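PDB 3M1T: putative phosphohydrolase from Shewanella amazonensis, which is of unknown function but belongs to the HDOD family, related to HD-type phosphohydrolases, and has been proposed as a phosphohydrolase or signal transduction protein. Local coordinates for residues Phe111-Ile116 with Met220-Ala225; Gln118-Arg123 with Gly254-Lys259; Glu129-Cys134 with Ser212-Met217. All blocks are in the same frame, centred on the assembly; numbering follows the deposited sequence. Where two conformers were deposited one is given.

Interaction 1 of 3, residues Phe111-Ile116 with Met220-Ala225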
ATOM      1  N   PHE A 111       1.920  -4.224  -4.610  0.50 11.13           N
ATOM      2  CA  PHE A 111       0.694  -4.645  -5.288  0.50 11.45           C
ATOM      3  C   PHE A 111       0.221  -6.010  -4.827  0.50 11.90           C
ATOM      4  O   PHE A 111      -0.966  -6.223  -4.694  0.50 12.45           O
ATOM      5  CB  PHE A 111       0.861  -4.667  -6.815  0.50 11.47           C
ATOM      6  CG  PHE A 111       0.929  -3.311  -7.440  0.50 12.33           C
ATOM      7  CD1 PHE A 111       0.027  -2.317  -7.074  0.50 14.37           C
ATOM      8  CD2 PHE A 111       1.896  -3.017  -8.376  0.50  9.57           C
ATOM      9  CE1 PHE A 111       0.097  -1.075  -7.642  0.50 16.44           C
ATOM     10  CE2 PHE A 111       1.960  -1.779  -8.942  0.50 12.74           C
ATOM     11  CZ  PHE A 111       1.065  -0.817  -8.587  0.50 12.23           C
ATOM     12  N   GLU A 112       1.157  -6.918  -4.590  1.00 12.42           N
ATOM     13  CA  GLU A 112       0.804  -8.265  -4.065  1.00 12.17           C
ATOM     14  C   GLU A 112       0.045  -8.098  -2.761  1.00 11.87           C
ATOM     15  O   GLU A 112      -1.045  -8.654  -2.579  1.00 12.12           O
ATOM     16  CB  GLU A 112       2.035  -9.159  -3.821  1.00 14.98           C
ATOM     17  CG  GLU A 112       2.682  -9.784  -5.052  1.00 16.84           C
ATOM     18  CD  GLU A 112       1.831 -10.855  -5.736  1.00 17.45           C
ATOM     19  OE1 GLU A 112       1.255 -11.789  -5.063  1.00 16.98           O
ATOM     20  OE2 GLU A 112       1.799 -10.811  -6.989  1.00 18.93           O
ATOM     21  N   VAL A 113       0.599  -7.267  -1.873  1.00 10.88           N
ATOM     22  CA  VAL A 113      -0.056  -6.971  -0.609  1.00 10.36           C
ATOM     23  C   VAL A 113      -1.424  -6.320  -0.843  1.00 11.51           C
ATOM     24  O   VAL A 113      -2.419  -6.695  -0.223  1.00 11.72           O
ATOM     25  CB  VAL A 113       0.840  -6.117   0.317  1.00 10.88           C
ATOM     26  CG1 VAL A 113       0.057  -5.524   1.520  1.00  9.80           C
ATOM     27  CG2 VAL A 113       2.086  -6.919   0.789  1.00 10.59           C
ATOM     28  N   ALA A 114      -1.484  -5.326  -1.721  1.00 11.59           N
ATOM     29  CA  ALA A 114      -2.744  -4.658  -2.036  1.00 10.82           C
ATOM     30  C   ALA A 114      -3.809  -5.583  -2.553  1.00 11.13           C
ATOM     31  O   ALA A 114      -4.976  -5.522  -2.153  1.00 10.94           O
ATOM     32  CB  ALA A 114      -2.487  -3.480  -3.033  1.00 10.92           C
ATOM     33  N   ILE A 115      -3.417  -6.491  -3.456  1.00 12.44           N
ATOM     34  CA  ILE A 115      -4.371  -7.466  -4.002  1.00 12.41           C
ATOM     35  C   ILE A 115      -4.926  -8.400  -2.927  1.00 11.58           C
ATOM     36  O   ILE A 115      -6.151  -8.702  -2.867  1.00 10.62           O
ATOM     37  CB  ILE A 115      -3.703  -8.271  -5.174  1.00 13.57           C
ATOM     38  CG1 ILE A 115      -3.500  -7.372  -6.394  1.00 15.23           C
ATOM     39  CG2 ILE A 115      -4.508  -9.567  -5.474  1.00 16.16           C
ATOM     40  CD1 ILE A 115      -2.549  -8.030  -7.428  1.00 18.80           C
ATOM     41  N   ILE A 116      -4.030  -8.850  -2.063  1.00 11.02           N
ATOM     42  CA  ILE A 116      -4.411  -9.690  -0.937  1.00 11.17           C
ATOM     43  C   ILE A 116      -5.359  -8.942  -0.002  1.00 11.43           C
ATOM     44  O   ILE A 116      -6.430  -9.434   0.350  1.00 11.42           O
ATOM     45  CB  ILE A 116      -3.193 -10.253  -0.160  1.00 11.00           C
ATOM     46  CG1 ILE A 116      -2.333 -11.172  -1.038  1.00 11.78           C
ATOM     47  CG2 ILE A 116      -3.668 -11.020   1.127  1.00 10.68           C
ATOM     48  CD1 ILE A 116      -0.911 -11.338  -0.498  1.00 13.47           C
HETATM   49  N   MSE A 220      -1.795  -9.272   8.015  1.00 10.41           N
HETATM   50  CA  MSE A 220      -2.055 -10.580   7.431  1.00  9.76           C
HETATM   51  C   MSE A 220      -1.496 -10.685   6.011  1.00  9.68           C
HETATM   52  O   MSE A 220      -0.739 -11.603   5.665  1.00  9.81           O
HETATM   53  CB  MSE A 220      -3.535 -10.891   7.486  1.00  9.16           C
HETATM   54  CG  MSE A 220      -3.900 -12.182   6.767  1.00 10.92           C
HETATM   55 SE   MSE A 220      -5.513 -12.908   7.547  0.75  8.90          SE
HETATM   56  CE  MSE A 220      -5.407 -14.712   6.744  1.00  9.27           C
ATOM     57  N   ALA A 221      -1.804  -9.672   5.192  1.00  9.17           N
ATOM     58  CA  ALA A 221      -1.418  -9.634   3.778  1.00 10.13           C
ATOM     59  C   ALA A 221       0.111  -9.589   3.646  1.00 10.16           C
ATOM     60  O   ALA A 221       0.701 -10.254   2.782  1.00  9.82           O
ATOM     61  CB  ALA A 221      -2.089  -8.430   3.085  1.00  9.33           C
ATOM     62  N   LYS A 222       0.775  -8.808   4.510  1.00 10.96           N
ATOM     63  CA  LYS A 222       2.234  -8.736   4.482  1.00 10.76           C
ATOM     64  C   LYS A 222       2.916 -10.071   4.762  1.00 11.95           C
ATOM     65  O   LYS A 222       3.903 -10.402   4.131  1.00 10.71           O
ATOM     66  CB  LYS A 222       2.750  -7.698   5.472  1.00 11.84           C
ATOM     67  CG  LYS A 222       2.466  -6.274   5.065  1.00 12.53           C
ATOM     68  CD  LYS A 222       2.848  -5.318   6.165  1.00 11.06           C
ATOM     69  CE  LYS A 222       4.357  -5.224   6.393  1.00 14.39           C
ATOM     70  NZ  LYS A 222       4.686  -4.446   7.625  1.00 15.40           N
ATOM     71  N   GLN A 223       2.381 -10.767   5.753  1.00 11.09           N
ATOM     72  CA  GLN A 223       2.911 -12.079   6.146  1.00 11.27           C
ATOM     73  C   GLN A 223       2.679 -13.086   5.044  1.00 10.87           C
ATOM     74  O   GLN A 223       3.587 -13.879   4.725  1.00 11.72           O
ATOM     75  CB  GLN A 223       2.328 -12.507   7.482  1.00 10.99           C
ATOM     76  CG  GLN A 223       3.071 -13.784   8.045  1.00 14.69           C
ATOM     77  CD  GLN A 223       2.856 -14.085   9.497  1.00 17.72           C
ATOM     78  OE1 GLN A 223       2.323 -13.275  10.253  1.00 17.80           O
ATOM     79  NE2 GLN A 223       3.246 -15.329   9.923  1.00 17.32           N
ATOM     80  N   ILE A 224       1.523 -13.032   4.396  1.00  9.72           N
ATOM     81  CA  ILE A 224       1.194 -13.944   3.305  1.00  9.47           C
ATOM     82  C   ILE A 224       2.153 -13.710   2.154  1.00 10.82           C
ATOM     83  O   ILE A 224       2.739 -14.644   1.585  1.00 12.70           O
ATOM     84  CB  ILE A 224      -0.267 -13.739   2.834  1.00  9.39           C
ATOM     85  CG1 ILE A 224      -1.285 -14.180   3.930  1.00  8.90           C
ATOM     86  CG2 ILE A 224      -0.510 -14.420   1.511  1.00 10.15           C
ATOM     87  CD1 ILE A 224      -2.747 -13.857   3.578  1.00 11.00           C
ATOM     88  N   ALA A 225       2.356 -12.424   1.832  1.00 10.35           N
ATOM     89  CA  ALA A 225       3.226 -12.077   0.711  1.00 10.56           C
ATOM     90  C   ALA A 225       4.657 -12.493   1.016  1.00 12.06           C
ATOM     91  O   ALA A 225       5.342 -12.982   0.129  1.00 14.50           O
ATOM     92  CB  ALA A 225       3.161 -10.570   0.392  1.00 11.07           C
TER
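V113 holds CG1 trans to its backbone N (chi1 167°), and this rotation presents its two methyls to different turns of helix 220-225. CG1 lies against the methyl of A221, 3.9 Å from A221 CB. CG2 reaches along the partner helix to the next turn, where it meets A225 CB at 3.8 Å and passes over the backbone of K222. At I116 the chi1 of -63° sets CG2 trans to the backbone N and leaves CG1 beside it; each branch then has its own neighbour. I116 CG2 presses on A221 CB at 3.6 Å, while the CG1-CD1 arm extends so that I116 CD1 stands 3.7 Å from I224 CG2. I224 answers with its other arm, I224 CD1 lying 3.9 Å from I116 CG2, and the two isoleucines cross obliquely. A221 CB thus sits between V113 and I116, residues one turn apart, and also lies 3.7 Å from V113 O. The small side chain at A221 matches a close approach of the two segment axes, 8.6 Å at an angle of 127° between their N-to-C directions.

Helix 256-263 covers the isoleucine end of the contact, since L260 touches both I116 and I224, and helix 236-247 adds L240 against I224. The charged neighbours spend their polar groups elsewhere: the carboxylate of E112 accepts from the backbone N atoms of G265 and M268, and K222 NZ donates to Q202 OE1. What joins the two segments is therefore methyl packing, with the isoleucines, A221 and V113 buried. Its stability should come from dispersion and the exclusion of water, and its specificity from the fit of branched side chains around alanine.

Interaction 2 of 3, residues Gln118-Arg123 with Gly254-Lys259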
ATOM      1  N   GLN A 118      -7.410  -6.486  -0.648  0.50 11.20           N
ATOM      2  CA  GLN A 118      -8.682  -6.340  -1.318  0.50 12.17           C
ATOM      3  C   GLN A 118      -9.583  -7.573  -1.153  0.50 12.43           C
ATOM      4  O   GLN A 118     -10.799  -7.451  -0.965  0.50 13.03           O
ATOM      5  CB  GLN A 118      -8.427  -6.051  -2.802  0.50 12.75           C
ATOM      6  CG  GLN A 118      -9.622  -5.553  -3.557  0.50 14.93           C
ATOM      7  CD  GLN A 118      -9.264  -5.090  -4.964  0.50 18.12           C
ATOM      8  OE1 GLN A 118      -8.683  -5.845  -5.750  0.50 17.63           O
ATOM      9  NE2 GLN A 118      -9.614  -3.835  -5.287  0.50 16.68           N
ATOM     10  N   GLU A 119      -8.983  -8.759  -1.268  1.00 11.89           N
ATOM     11  CA  GLU A 119      -9.681 -10.016  -1.075  1.00 12.00           C
ATOM     12  C   GLU A 119     -10.119 -10.177   0.387  1.00 11.80           C
ATOM     13  O   GLU A 119     -11.229 -10.608   0.669  1.00 12.41           O
ATOM     14  CB  GLU A 119      -8.765 -11.184  -1.446  1.00 11.36           C
ATOM     15  CG  GLU A 119      -9.382 -12.559  -1.221  1.00 10.90           C
ATOM     16  CD  GLU A 119     -10.680 -12.806  -1.988  1.00 15.37           C
ATOM     17  OE1 GLU A 119     -10.857 -12.215  -3.092  1.00 15.31           O
ATOM     18  OE2 GLU A 119     -11.480 -13.641  -1.506  1.00 13.12           O
ATOM     19  N   LEU A 120      -9.229  -9.834   1.311  1.00 11.57           N
ATOM     20  CA  LEU A 120      -9.606  -9.892   2.732  1.00 11.37           C
ATOM     21  C   LEU A 120     -10.804  -8.985   3.021  1.00 10.89           C
ATOM     22  O   LEU A 120     -11.704  -9.358   3.768  1.00 11.38           O
ATOM     23  CB  LEU A 120      -8.425  -9.515   3.638  1.00 10.92           C
ATOM     24  CG  LEU A 120      -7.161 -10.337   3.483  1.00 10.18           C
ATOM     25  CD1 LEU A 120      -6.037  -9.876   4.417  1.00 10.50           C
ATOM     26  CD2 LEU A 120      -7.419 -11.849   3.655  1.00 11.46           C
ATOM     27  N   ALA A 121     -10.790  -7.770   2.453  1.00 10.24           N
ATOM     28  CA  ALA A 121     -11.891  -6.819   2.636  1.00 10.94           C
ATOM     29  C   ALA A 121     -13.228  -7.355   2.129  1.00 12.35           C
ATOM     30  O   ALA A 121     -14.295  -7.161   2.733  1.00 13.89           O
ATOM     31  CB  ALA A 121     -11.568  -5.485   1.905  1.00 10.71           C
ATOM     32  N   LYS A 122     -13.170  -8.011   0.981  1.00 13.68           N
ATOM     33  CA  LYS A 122     -14.361  -8.640   0.421  1.00 15.12           C
ATOM     34  C   LYS A 122     -14.957  -9.605   1.412  1.00 15.41           C
ATOM     35  O   LYS A 122     -16.183  -9.628   1.618  1.00 15.72           O
ATOM     36  CB  LYS A 122     -14.014  -9.359  -0.861  1.00 15.97           C
ATOM     37  CG  LYS A 122     -13.950  -8.417  -2.048  1.00 21.32           C
ATOM     38  CD  LYS A 122     -13.480  -9.102  -3.310  1.00 26.39           C
ATOM     39  CE  LYS A 122     -12.952  -8.070  -4.321  1.00 28.26           C
ATOM     40  NZ  LYS A 122     -12.827  -8.699  -5.667  1.00 30.40           N
ATOM     41  N   ARG A 123     -14.087 -10.408   2.033  1.00 14.58           N
ATOM     42  CA  ARG A 123     -14.501 -11.369   3.045  1.00 14.31           C
ATOM     43  C   ARG A 123     -14.998 -10.765   4.352  1.00 15.20           C
ATOM     44  O   ARG A 123     -15.907 -11.313   4.986  1.00 16.04           O
ATOM     45  CB  ARG A 123     -13.358 -12.361   3.311  1.00 13.43           C
ATOM     46  CG  ARG A 123     -13.145 -13.335   2.121  1.00 13.23           C
ATOM     47  CD  ARG A 123     -11.790 -14.043   2.114  1.00 12.75           C
ATOM     48  NE  ARG A 123     -11.774 -14.935   0.970  1.00 12.51           N
ATOM     49  CZ  ARG A 123     -12.180 -16.199   0.942  1.00 12.32           C
ATOM     50  NH1 ARG A 123     -12.579 -16.813   2.049  1.00 11.19           N
ATOM     51  NH2 ARG A 123     -12.189 -16.858  -0.214  1.00 14.58           N
ATOM     52  N   GLY A 254     -12.564 -19.987   4.306  1.00  7.55           N
ATOM     53  CA  GLY A 254     -13.128 -20.922   3.335  1.00  8.31           C
ATOM     54  C   GLY A 254     -12.812 -20.534   1.901  1.00  8.61           C
ATOM     55  O   GLY A 254     -13.186 -19.450   1.459  1.00  8.86           O
ATOM     56  N   GLY A 255     -12.049 -21.380   1.217  1.00  9.15           N
ATOM     57  CA  GLY A 255     -11.577 -21.079  -0.135  1.00  9.39           C
ATOM     58  C   GLY A 255     -10.487 -20.031  -0.231  1.00  8.60           C
ATOM     59  O   GLY A 255     -10.088 -19.681  -1.320  1.00  8.61           O
ATOM     60  N   LEU A 256      -9.959 -19.552   0.891  1.00  9.39           N
ATOM     61  CA  LEU A 256      -9.026 -18.421   0.841  1.00  8.62           C
ATOM     62  C   LEU A 256      -7.689 -18.817   0.237  1.00  9.16           C
ATOM     63  O   LEU A 256      -7.132 -18.101  -0.621  1.00  9.10           O
ATOM     64  CB  LEU A 256      -8.815 -17.826   2.224  1.00  9.26           C
ATOM     65  CG  LEU A 256      -7.853 -16.655   2.338  1.00 10.38           C
ATOM     66  CD1 LEU A 256      -8.231 -15.444   1.457  1.00 10.34           C
ATOM     67  CD2 LEU A 256      -7.749 -16.194   3.821  1.00  9.67           C
ATOM     68  N   ALA A 257      -7.137 -19.934   0.704  1.00  8.35           N
ATOM     69  CA  ALA A 257      -5.883 -20.403   0.136  1.00  8.79           C
ATOM     70  C   ALA A 257      -5.982 -20.580  -1.379  1.00 10.40           C
ATOM     71  O   ALA A 257      -5.057 -20.190  -2.114  1.00 10.91           O
ATOM     72  CB  ALA A 257      -5.387 -21.731   0.798  1.00  8.37           C
ATOM     73  N   GLU A 258      -7.091 -21.149  -1.837  0.50 10.45           N
ATOM     74  CA  GLU A 258      -7.281 -21.402  -3.269  0.50 11.26           C
ATOM     75  C   GLU A 258      -7.328 -20.075  -4.041  0.50 11.94           C
ATOM     76  O   GLU A 258      -6.684 -19.926  -5.100  0.50 13.05           O
ATOM     77  CB  GLU A 258      -8.559 -22.213  -3.505  0.50 11.27           C
ATOM     78  CG  GLU A 258      -8.336 -23.738  -3.668  0.50 11.31           C
ATOM     79  CD  GLU A 258      -7.692 -24.099  -4.993  0.50  8.38           C
ATOM     80  N   LYS A 259      -8.041 -19.107  -3.471  1.00 11.40           N
ATOM     81  CA  LYS A 259      -8.197 -17.776  -4.087  1.00 12.43           C
ATOM     82  C   LYS A 259      -6.865 -17.059  -4.138  1.00 13.14           C
ATOM     83  O   LYS A 259      -6.534 -16.441  -5.170  1.00 14.60           O
ATOM     84  CB  LYS A 259      -9.257 -16.963  -3.362  1.00 12.73           C
ATOM     85  CG  LYS A 259      -9.488 -15.530  -3.892  1.00 13.48           C
ATOM     86  CD  LYS A 259      -9.981 -15.563  -5.338  1.00 16.47           C
ATOM     87  CE  LYS A 259     -10.428 -14.194  -5.866  1.00 20.62           C
ATOM     88  NZ  LYS A 259     -11.654 -13.661  -5.155  1.00 23.33           N
TER
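A salt-bridge network of E119, R123 and K259 ties the C-terminal part of helix 103-124 to the start of helix 256-263. E119 is shared by two cations, one on each carboxylate oxygen. K259 NZ donates to E119 OE1 at 2.6 Å, coming from above the carboxylate plane, 39° out of it. R123 NE, one turn along the same helix, bonds E119 OE2 at 2.8 Å; E119 OE2 offers its anti lone pair and lies close to the plane of the guanidinium.

Beyond E119 the extended arginine carries its guanidinium across to the partner segment. R123 NH1 donates to G254 O at 2.8 Å with an N-H...O angle of 163°, and R123 NH2 adds a weak bond to the same oxygen. NH1 also donates to D252 O; the in-plane bonds to E119 OE2 and G254 O should hold the flat group in its orientation. L256 CD1 lies over one face, 3.6 Å from R123 NE, and L120 CD2, also buried, touches L256 CD1 at 4.3 Å.

G255 is the N-cap of helix 256-263, and R123 binds the carbonyl of the residue before it; with E119 and K259 this is an interhelical salt-bridge network at a partly exposed edge of the helical fold.

Interaction 3 of 3, residues Glu129-Cys134 with Ser212-Met217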
ATOM      1  N   GLU A 129     -11.754  -1.526  -2.366  1.00 16.00           N
ATOM      2  CA  GLU A 129     -10.872  -0.515  -2.941  1.00 16.21           C
ATOM      3  C   GLU A 129     -10.135   0.275  -1.852  1.00 13.77           C
ATOM      4  O   GLU A 129      -8.991   0.693  -2.046  1.00 12.99           O
ATOM      5  CB  GLU A 129     -11.632   0.394  -3.882  1.00 18.27           C
ATOM      6  CG  GLU A 129     -12.009  -0.307  -5.225  1.00 22.91           C
ATOM      7  CD  GLU A 129     -13.108  -1.355  -5.096  1.00 27.39           C
ATOM      8  OE1 GLU A 129     -13.843  -1.314  -4.083  1.00 28.23           O
ATOM      9  OE2 GLU A 129     -13.231  -2.208  -6.022  1.00 28.60           O
ATOM     10  N   GLU A 130     -10.739   0.452  -0.677  1.00 13.54           N
ATOM     11  CA  GLU A 130     -10.046   1.084   0.416  1.00 12.35           C
ATOM     12  C   GLU A 130      -8.858   0.231   0.877  1.00 11.49           C
ATOM     13  O   GLU A 130      -7.754   0.731   1.153  1.00  9.95           O
ATOM     14  CB  GLU A 130     -11.026   1.352   1.591  1.00 13.44           C
ATOM     15  CG  GLU A 130     -10.364   1.885   2.804  1.00 16.05           C
ATOM     16  CD  GLU A 130     -11.240   1.704   4.052  1.00 20.01           C
ATOM     17  OE1 GLU A 130     -11.620   0.550   4.457  1.00 20.75           O
ATOM     18  OE2 GLU A 130     -11.524   2.749   4.609  1.00 19.88           O
ATOM     19  N   ALA A 131      -9.073  -1.087   0.980  1.00 10.55           N
ATOM     20  CA  ALA A 131      -8.001  -1.974   1.402  1.00 10.66           C
ATOM     21  C   ALA A 131      -6.890  -2.033   0.375  1.00  9.37           C
ATOM     22  O   ALA A 131      -5.716  -2.049   0.719  1.00  9.51           O
ATOM     23  CB  ALA A 131      -8.569  -3.399   1.672  1.00 10.31           C
ATOM     24  N   PHE A 132      -7.262  -2.036  -0.895  1.00 10.87           N
ATOM     25  CA  PHE A 132      -6.246  -2.009  -1.959  1.00 10.56           C
ATOM     26  C   PHE A 132      -5.366  -0.741  -1.798  1.00  9.93           C
ATOM     27  O   PHE A 132      -4.120  -0.799  -1.836  1.00 10.02           O
ATOM     28  CB  PHE A 132      -6.900  -2.048  -3.350  1.00 10.48           C
ATOM     29  CG  PHE A 132      -5.900  -2.141  -4.465  1.00 11.98           C
ATOM     30  CD1 PHE A 132      -5.283  -1.017  -4.971  1.00 14.18           C
ATOM     31  CD2 PHE A 132      -5.577  -3.381  -4.998  1.00 16.00           C
ATOM     32  CE1 PHE A 132      -4.316  -1.141  -6.002  1.00 17.17           C
ATOM     33  CE2 PHE A 132      -4.645  -3.513  -6.052  1.00 15.12           C
ATOM     34  CZ  PHE A 132      -4.012  -2.395  -6.524  1.00 16.58           C
ATOM     35  N   THR A 133      -6.017   0.400  -1.575  1.00 10.47           N
ATOM     36  CA  THR A 133      -5.269   1.630  -1.445  1.00 10.74           C
ATOM     37  C   THR A 133      -4.358   1.643  -0.244  1.00  9.91           C
ATOM     38  O   THR A 133      -3.241   2.137  -0.292  1.00 10.53           O
ATOM     39  CB  THR A 133      -6.238   2.865  -1.472  1.00 10.36           C
ATOM     40  OG1 THR A 133      -6.893   2.888  -2.736  1.00 14.63           O
ATOM     41  CG2 THR A 133      -5.488   4.190  -1.286  1.00 11.54           C
ATOM     42  N   CYS A 134      -4.832   1.098   0.863  1.00 10.34           N
ATOM     43  CA  CYS A 134      -4.021   0.958   2.039  1.00 10.27           C
ATOM     44  C   CYS A 134      -2.755   0.136   1.715  1.00 10.84           C
ATOM     45  O   CYS A 134      -1.676   0.520   2.111  1.00 10.69           O
ATOM     46  CB  CYS A 134      -4.854   0.323   3.147  1.00 11.09           C
ATOM     47  SG  CYS A 134      -4.140   0.545   4.802  1.00 13.56           S
ATOM     48  N   SER A 212      -8.234  -1.514  14.342  1.00 11.12           N
ATOM     49  CA  SER A 212      -8.289  -1.132  12.921  1.00 11.13           C
ATOM     50  C   SER A 212      -8.287  -2.399  12.062  1.00 11.43           C
ATOM     51  O   SER A 212      -7.275  -3.118  11.990  1.00 11.02           O
ATOM     52  CB  SER A 212      -7.063  -0.314  12.543  1.00 11.07           C
ATOM     53  OG  SER A 212      -6.925  -0.157  11.114  1.00 11.17           O
ATOM     54  N   LYS A 213      -9.405  -2.628  11.381  1.00 12.15           N
ATOM     55  CA  LYS A 213      -9.437  -3.755  10.425  1.00 10.86           C
ATOM     56  C   LYS A 213      -8.396  -3.626   9.313  1.00 11.23           C
ATOM     57  O   LYS A 213      -7.777  -4.605   8.917  1.00 10.51           O
ATOM     58  CB  LYS A 213     -10.817  -3.960   9.859  1.00 13.10           C
ATOM     59  CG  LYS A 213     -11.830  -4.437  10.899  1.00 15.90           C
ATOM     60  CD  LYS A 213     -13.262  -4.450  10.328  1.00 20.18           C
ATOM     61  CE  LYS A 213     -14.245  -5.003  11.403  1.00 25.33           C
ATOM     62  NZ  LYS A 213     -15.639  -4.729  10.929  1.00 27.56           N
ATOM     63  N   LEU A 214      -8.193  -2.401   8.817  1.00 10.19           N
ATOM     64  CA  LEU A 214      -7.186  -2.216   7.795  1.00  9.82           C
ATOM     65  C   LEU A 214      -5.783  -2.590   8.254  1.00  8.90           C
ATOM     66  O   LEU A 214      -5.045  -3.203   7.494  1.00 10.30           O
ATOM     67  CB  LEU A 214      -7.209  -0.780   7.248  1.00 10.52           C
ATOM     68  CG  LEU A 214      -8.369  -0.482   6.333  1.00 10.60           C
ATOM     69  CD1 LEU A 214      -8.375   1.056   6.115  1.00 11.28           C
ATOM     70  CD2 LEU A 214      -8.191  -1.157   4.900  1.00 10.69           C
ATOM     71  N   ALA A 215      -5.411  -2.250   9.481  1.00  9.14           N
ATOM     72  CA  ALA A 215      -4.119  -2.628  10.011  1.00  8.88           C
ATOM     73  C   ALA A 215      -4.024  -4.151  10.121  1.00  8.23           C
ATOM     74  O   ALA A 215      -2.987  -4.680   9.800  1.00  9.37           O
ATOM     75  CB  ALA A 215      -3.845  -1.985  11.378  1.00  8.77           C
ATOM     76  N   GLY A 216      -5.107  -4.772  10.527  1.00  9.73           N
ATOM     77  CA  GLY A 216      -5.137  -6.252  10.628  1.00  9.85           C
ATOM     78  C   GLY A 216      -4.964  -6.871   9.260  1.00  9.95           C
ATOM     79  O   GLY A 216      -4.224  -7.863   9.087  1.00 10.03           O
HETATM   80  N   MSE A 217      -5.676  -6.320   8.280  1.00  9.67           N
HETATM   81  CA  MSE A 217      -5.528  -6.794   6.876  1.00 10.41           C
HETATM   82  C   MSE A 217      -4.103  -6.642   6.403  1.00 11.17           C
HETATM   83  O   MSE A 217      -3.535  -7.554   5.740  1.00 10.67           O
HETATM   84  CB  MSE A 217      -6.466  -6.038   5.910  1.00 10.78           C
HETATM   85  CG  MSE A 217      -7.941  -6.417   6.049  1.00 10.39           C
HETATM   86 SE   MSE A 217      -9.034  -5.458   4.846  0.75  9.09          SE
HETATM   87  CE  MSE A 217      -9.988  -4.292   6.064  1.00 11.56           C
TER
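L214 projects from the first turn of helix 213-227 toward C134, A131 and E130, with CG placed beside its backbone N (chi1 -74°). Its CB passes 4.1 Å from C134 SG. One atom on, L214 CG lies 3.9 Å from E130 OE1. There the chain forks: L214 CD1 comes up to the carboxyl carbon of E130, 3.6 Å from E130 CD, whereas CD2 drops onto the opposing backbone, 3.6 Å from A131 CA. CD2 also contacts C134 CB at 4.0 Å, so one methyl spans the turn of helix 128-137 that carries A131 and C134.

The two segments belong to the all-helical HDOD fold, and their axes come within 10.2 Å at an angle of 58°. S212 is the N-cap of helix 213-227, its OG accepting from A215 N at 3.1 Å, a capping bond at the turn that bears L214.

Farther along that helix, selenomethionine M217 bends at its last torsion and brings SE to 3.8 Å from A131 CB. The extended E130 side chain crosses L214 with its carboxylate against the leucine methyls. From helix 193-200, H194 and L195 also touch E130, and L195 packs on C134.

In the fold
Interactions 1 and 2 lie on successive parts of helix 103-124, their centres 11 Å apart, while interactions 1 and 3 share helix 213-227, again with centres 11 Å apart. Interactions 2 and 3 are 14 Å apart and meet through A121 against A131. Along the chain, helix 103-124 is followed by 128-137, then 213-227 and 256-263; interaction 3 is nested inside the loops closed by the other two, whose segments alternate. F132 on A114, and M220 on L120 and L256, make the contacts continuous. Helices 103-124 and 128-137 are thereby packed against helices 213-227 and 256-263 from later in the chain, giving one compact helical body, buried at interactions 1 and 3 and more open at interaction 2.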